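Local coordinates for tail spike protein (Acinetobacter phage vB_AbaP_AS12, PDB 6EU4) that probably recognises and degrades the capsular polysaccharide of Acinetobacter baumannii, as the trimeric tailspike with which the phage attaches to its host, at residues A175-I180 with N191-F196; A505-A510 with V518-Q523. One frame throughout, in Å; residues are numbered along the deposited sequence.

In the fold
Both contacts join nearby parts of one chain, but in different domains. Their centres are about 74 Å apart, on opposite sides of the chain's centre. Contact 1 belongs to the parallel beta-helix. It spans the interior between two faces, and its three touching residues are buried and apolar. Contact 2 lays a loop against the start of strand 520-526 in the later mixed sheet. It too is buried, but Val518 is partly exposed and the loop beside it carries exposed residues. Neither has a hydrogen bond across its segments. Contact 1 sets the end of a selenomethionine against a ring and a leucine methyl; contact 2 sets one methyl against a ring and a buried carbonyl oxygen.

Contact 1 (A175-I180 with N191-F196); sequences AIMVAI and NHLSGF
Met177 faces Leu193 and Phe196 from another wall of the parallel beta-helix, and the backbones themselves stay well apart. The CA of Met177 is 11.7 Å from the CA of Leu193, and no hydrogen bond joins the two segments. The chain turns a corner at Ile176 and Met177. It turns another at Gly195, whose positive phi of 84° lets strand 192-194 pass into strand 196-200. Side chains close the gap. Met177 is a selenomethionine with CG anti to the backbone N (chi1 -163°). The rest of its chain is extended, which carries the selenium deep into the interior. There SE lies 4.1 Å from CE1 of Phe196. It stands 5.2 Å from the centroid of that ring and meets it obliquely, as a Met-aromatic contact. The two side chains cross at about a right angle. SE also lies 4.3 Å from Leu193 CD2. Leu193 and Phe196 also touch each other, with Leu193 CD2 4.1 Å from Phe196 CZ. Ile139, on strand 138-141, touches all three residues, and Tyr133 and Leu198 also pack on Met177. The contact is therefore one piece of the apolar filling of the beta-helix. Its cohesion comes from dispersion between the selenium, which replaces the sulfur of methionine, an aromatic ring and a leucine methyl, with no polar group to satisfy.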
loop_
_atom_site.group_PDB
_atom_site.type_symbol
_atom_site.label_atom_id
_atom_site.label_comp_id
_atom_site.label_asym_id
_atom_site.label_seq_id
_atom_site.Cartn_x
_atom_site.Cartn_y
_atom_site.Cartn_z
ATOM N N ALA A 175 -2.937 -34.221 9.984
ATOM C CA ALA A 175 -3.450 -32.863 10.003
ATOM C C ALA A 175 -4.730 -32.847 10.824
ATOM O O ALA A 175 -5.305 -33.899 11.114
ATOM C CB ALA A 175 -3.731 -32.349 8.593
ATOM N N ILE A 176 -5.161 -31.655 11.233
ATOM C CA ILE A 176 -6.422 -31.523 11.963
ATOM C C ILE A 176 -7.585 -31.389 11.005
ATOM O O ILE A 176 -8.605 -32.078 11.140
ATOM C CB ILE A 176 -6.372 -30.329 12.943
ATOM C CG1 ILE A 176 -5.156 -30.458 13.860
ATOM C CG2 ILE A 176 -7.654 -30.270 13.755
ATOM C CD1 ILE A 176 -4.928 -29.239 14.730
HETATM N N MSE A 177 -7.428 -30.507 10.029
HETATM C CA MSE A 177 -8.426 -30.277 8.996
HETATM C C MSE A 177 -7.743 -30.307 7.621
HETATM O O MSE A 177 -6.600 -29.861 7.477
HETATM C CB MSE A 177 -9.145 -28.930 9.247
HETATM C CG MSE A 177 -10.423 -28.757 8.538
HETATM SE SE MSE A 177 -11.287 -27.112 9.231
HETATM C CE MSE A 177 -13.055 -27.639 8.787
ATOM N N VAL A 178 -8.434 -30.863 6.626
ATOM C CA VAL A 178 -7.889 -31.061 5.286
ATOM C C VAL A 178 -8.898 -30.550 4.266
ATOM O O VAL A 178 -10.078 -30.909 4.330
ATOM C CB VAL A 178 -7.585 -32.548 5.011
ATOM C CG1 VAL A 178 -6.972 -32.746 3.615
ATOM C CG2 VAL A 178 -6.675 -33.114 6.100
ATOM N N ALA A 179 -8.433 -29.734 3.322
ATOM C CA ALA A 179 -9.246 -29.292 2.193
ATOM C C ALA A 179 -9.008 -30.243 1.024
ATOM O O ALA A 179 -7.860 -30.458 0.627
ATOM C CB ALA A 179 -8.878 -27.865 1.780
ATOM N N ILE A 180 -10.084 -30.804 0.481
ATOM C CA ILE A 180 -10.012 -31.781 -0.608
ATOM C C ILE A 180 -10.964 -31.372 -1.733
ATOM O O ILE A 180 -12.159 -31.163 -1.478
ATOM C CB ILE A 180 -10.360 -33.197 -0.107
ATOM C CG1 ILE A 180 -9.477 -33.588 1.074
ATOM C CG2 ILE A 180 -10.283 -34.211 -1.256
ATOM C CD1 ILE A 180 -9.708 -35.029 1.637
ATOM N N ASN A 191 -15.186 -21.791 -0.261
ATOM C CA ASN A 191 -15.386 -22.066 1.150
ATOM C C ASN A 191 -15.235 -20.777 1.945
ATOM O O ASN A 191 -14.527 -19.849 1.542
ATOM C CB ASN A 191 -14.385 -23.105 1.634
ATOM C CG ASN A 191 -14.553 -24.426 0.921
ATOM O OD1 ASN A 191 -15.642 -24.968 0.864
ATOM N ND2 ASN A 191 -13.477 -24.924 0.337
ATOM N N HIS A 192 -15.915 -20.726 3.077
ATOM C CA HIS A 192 -16.002 -19.507 3.880
ATOM C C HIS A 192 -16.001 -19.964 5.332
ATOM O O HIS A 192 -17.047 -20.328 5.885
ATOM C CB HIS A 192 -17.230 -18.696 3.483
ATOM C CG HIS A 192 -17.235 -18.372 2.017
ATOM N ND1 HIS A 192 -16.365 -17.452 1.468
ATOM C CD2 HIS A 192 -17.897 -18.936 0.975
ATOM C CE1 HIS A 192 -16.533 -17.421 0.158
ATOM N NE2 HIS A 192 -17.447 -18.322 -0.170
ATOM N N LEU A 193 -14.813 -19.972 5.927
ATOM C CA LEU A 193 -14.591 -20.494 7.266
ATOM C C LEU A 193 -14.306 -19.348 8.220
ATOM O O LEU A 193 -13.533 -18.445 7.884
ATOM C CB LEU A 193 -13.403 -21.453 7.286
ATOM C CG LEU A 193 -13.621 -22.898 6.888
ATOM C CD1 LEU A 193 -14.397 -23.012 5.610
ATOM C CD2 LEU A 193 -12.302 -23.650 6.824
ATOM N N SER A 194 -14.912 -19.375 9.413
ATOM C CA SER A 194 -14.622 -18.293 10.346
ATOM C C SER A 194 -14.857 -18.681 11.796
ATOM O O SER A 194 -15.831 -19.371 12.114
ATOM C CB SER A 194 -15.458 -17.047 10.045
ATOM O OG SER A 194 -16.830 -17.314 10.136
ATOM N N GLY A 195 -13.981 -18.184 12.668
ATOM C CA GLY A 195 -14.309 -18.089 14.083
ATOM C C GLY A 195 -14.081 -19.335 14.901
ATOM O O GLY A 195 -14.922 -19.679 15.754
ATOM N N PHE A 196 -12.967 -20.035 14.681
ATOM C CA PHE A 196 -12.713 -21.244 15.458
ATOM C C PHE A 196 -11.227 -21.566 15.460
ATOM O O PHE A 196 -10.427 -20.940 14.757
ATOM C CB PHE A 196 -13.527 -22.434 14.937
ATOM C CG PHE A 196 -13.263 -22.795 13.503
ATOM C CD1 PHE A 196 -12.242 -23.659 13.177
ATOM C CD2 PHE A 196 -14.073 -22.299 12.485
ATOM C CE1 PHE A 196 -12.015 -24.016 11.859
ATOM C CE2 PHE A 196 -13.852 -22.646 11.172
ATOM C CZ PHE A 196 -12.820 -23.514 10.858
#

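Contact 2 (A505-A510 with V518-Q523); sequences ANATVA and VPYLVQ
Ala507 lies beside the start of strand 520-526, with its CA 6.5 Å from the CA of Val518. Ala507 is the centre of an inverse gamma turn, in which Thr508 N makes a weak 3.1 Å hydrogen bond to Asn506 O. The turn presents the methyl of Ala507 to the other segment. No hydrogen bond crosses between the two segments, but the backbone of Ala507 bonds to Gly517, just before Val518. CB of Ala507 makes both main contacts. It comes within 3.2 Å of the carbonyl O of Val518, although the Val518 side chain starts out away from the loop. It also rests obliquely against the CD1-CE1 bond of Tyr520, 4.0 Å from CD1 and 4.1 Å from CE1. Tyr520 has CG anti to its carbonyl carbon (chi1 -79°), which turns the ring toward Ala507. Its hydroxyl is hydrogen-bonded to Ser515 O, and its ring meets that of Phe513 with the planes at about 50°. Ala539 and Ala541 of strand 535-542 also pack on it. The ring thus ties the loop 502-519 to the sheet by apolar packing and one polar bond at its far end. Val518 O is buried here without a hydrogen-bond partner in the model, so the close methyl covers this oxygen but does not replace a proper donor.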
loop_
_atom_site.group_PDB
_atom_site.type_symbol
_atom_site.label_atom_id
_atom_site.label_comp_id
_atom_site.label_asym_id
_atom_site.label_seq_id
_atom_site.Cartn_x
_atom_site.Cartn_y
_atom_site.Cartn_z
ATOM N N ALA A 505 45.300 24.601 8.031
ATOM C CA ALA A 505 46.238 23.648 8.621
ATOM C C ALA A 505 46.219 22.306 7.902
ATOM O O ALA A 505 47.237 21.602 7.888
ATOM C CB ALA A 505 45.922 23.447 10.106
ATOM N N ASN A 506 45.084 21.932 7.297
ATOM C CA ASN A 506 44.980 20.667 6.582
ATOM C C ASN A 506 45.217 20.807 5.084
ATOM O O ASN A 506 45.315 19.788 4.390
ATOM C CB ASN A 506 43.604 20.029 6.831
ATOM C CG ASN A 506 43.433 19.568 8.277
ATOM O OD1 ASN A 506 44.410 19.346 8.976
ATOM N ND2 ASN A 506 42.186 19.414 8.722
ATOM N N ALA A 507 45.324 22.035 4.570
ATOM C CA ALA A 507 45.636 22.260 3.156
ATOM C C ALA A 507 47.155 22.257 3.014
ATOM O O ALA A 507 47.821 23.293 3.012
ATOM C CB ALA A 507 45.022 23.563 2.663
ATOM N N THR A 508 47.711 21.055 2.910
ATOM C CA THR A 508 49.154 20.871 2.932
ATOM C C THR A 508 49.615 20.152 1.672
ATOM O O THR A 508 48.840 19.463 1.007
ATOM C CB THR A 508 49.590 20.054 4.145
ATOM O OG1 THR A 508 49.000 18.753 4.051
ATOM C CG2 THR A 508 49.152 20.738 5.443
ATOM N N VAL A 509 50.908 20.299 1.366
ATOM C CA VAL A 509 51.509 19.486 0.308
ATOM C C VAL A 509 51.367 18.005 0.637
ATOM O O VAL A 509 51.115 17.179 -0.244
ATOM C CB VAL A 509 52.983 19.884 0.102
ATOM C CG1 VAL A 509 53.681 18.939 -0.897
ATOM C CG2 VAL A 509 53.068 21.330 -0.365
ATOM N N ALA A 510 51.531 17.643 1.907
ATOM C CA ALA A 510 51.398 16.238 2.276
ATOM C C ALA A 510 50.007 15.713 1.966
ATOM O O ALA A 510 49.843 14.524 1.675
ATOM C CB ALA A 510 51.718 16.043 3.756
ATOM N N VAL A 518 46.335 27.828 2.565
ATOM C CA VAL A 518 45.186 28.616 2.128
ATOM C C VAL A 518 44.016 27.660 1.940
ATOM O O VAL A 518 44.228 26.468 1.682
ATOM C CB VAL A 518 45.470 29.386 0.828
ATOM C CG1 VAL A 518 46.532 30.450 1.054
ATOM C CG2 VAL A 518 45.889 28.433 -0.284
ATOM N N PRO A 519 42.779 28.127 2.064
ATOM C CA PRO A 519 41.624 27.256 1.821
ATOM C C PRO A 519 41.458 26.978 0.335
ATOM O O PRO A 519 41.935 27.741 -0.508
ATOM C CB PRO A 519 40.449 28.067 2.370
ATOM C CG PRO A 519 40.889 29.484 2.246
ATOM C CD PRO A 519 42.385 29.490 2.457
ATOM N N TYR A 520 40.746 25.886 0.025
ATOM C CA TYR A 520 40.574 25.430 -1.355
ATOM C C TYR A 520 39.142 25.038 -1.680
ATOM O O TYR A 520 38.398 24.532 -0.834
ATOM C CB TYR A 520 41.419 24.189 -1.669
ATOM C CG TYR A 520 42.874 24.442 -1.951
ATOM C CD1 TYR A 520 43.773 24.680 -0.920
ATOM C CD2 TYR A 520 43.362 24.402 -3.251
ATOM C CE1 TYR A 520 45.114 24.887 -1.179
ATOM C CE2 TYR A 520 44.693 24.603 -3.517
ATOM C CZ TYR A 520 45.569 24.849 -2.488
ATOM O OH TYR A 520 46.905 25.066 -2.750
ATOM N N LEU A 521 38.779 25.266 -2.936
ATOM C CA LEU A 521 37.773 24.484 -3.635
ATOM C C LEU A 521 38.489 23.655 -4.688
ATOM O O LEU A 521 39.407 24.150 -5.349
ATOM C CB LEU A 521 36.729 25.382 -4.297
ATOM C CG LEU A 521 35.747 26.062 -3.350
ATOM C CD1 LEU A 521 34.964 27.147 -4.068
ATOM C CD2 LEU A 521 34.802 25.014 -2.782
ATOM N N VAL A 522 38.085 22.393 -4.825
ATOM C CA VAL A 522 38.679 21.471 -5.788
ATOM C C VAL A 522 37.555 20.776 -6.540
ATOM O O VAL A 522 36.628 20.234 -5.925
ATOM C CB VAL A 522 39.583 20.425 -5.108
ATOM C CG1 VAL A 522 40.169 19.464 -6.156
ATOM C CG2 VAL A 522 40.697 21.097 -4.292
ATOM N N GLN A 523 37.619 20.810 -7.862
ATOM C CA GLN A 523 36.780 19.970 -8.696
ATOM C C GLN A 523 37.602 18.743 -9.055
ATOM O O GLN A 523 38.654 18.873 -9.685
ATOM C CB GLN A 523 36.338 20.689 -9.963
ATOM C CG GLN A 523 35.645 19.773 -10.994
ATOM C CD GLN A 523 34.214 19.452 -10.594
ATOM O OE1 GLN A 523 33.378 20.345 -10.445
ATOM N NE2 GLN A 523 33.926 18.172 -10.403
#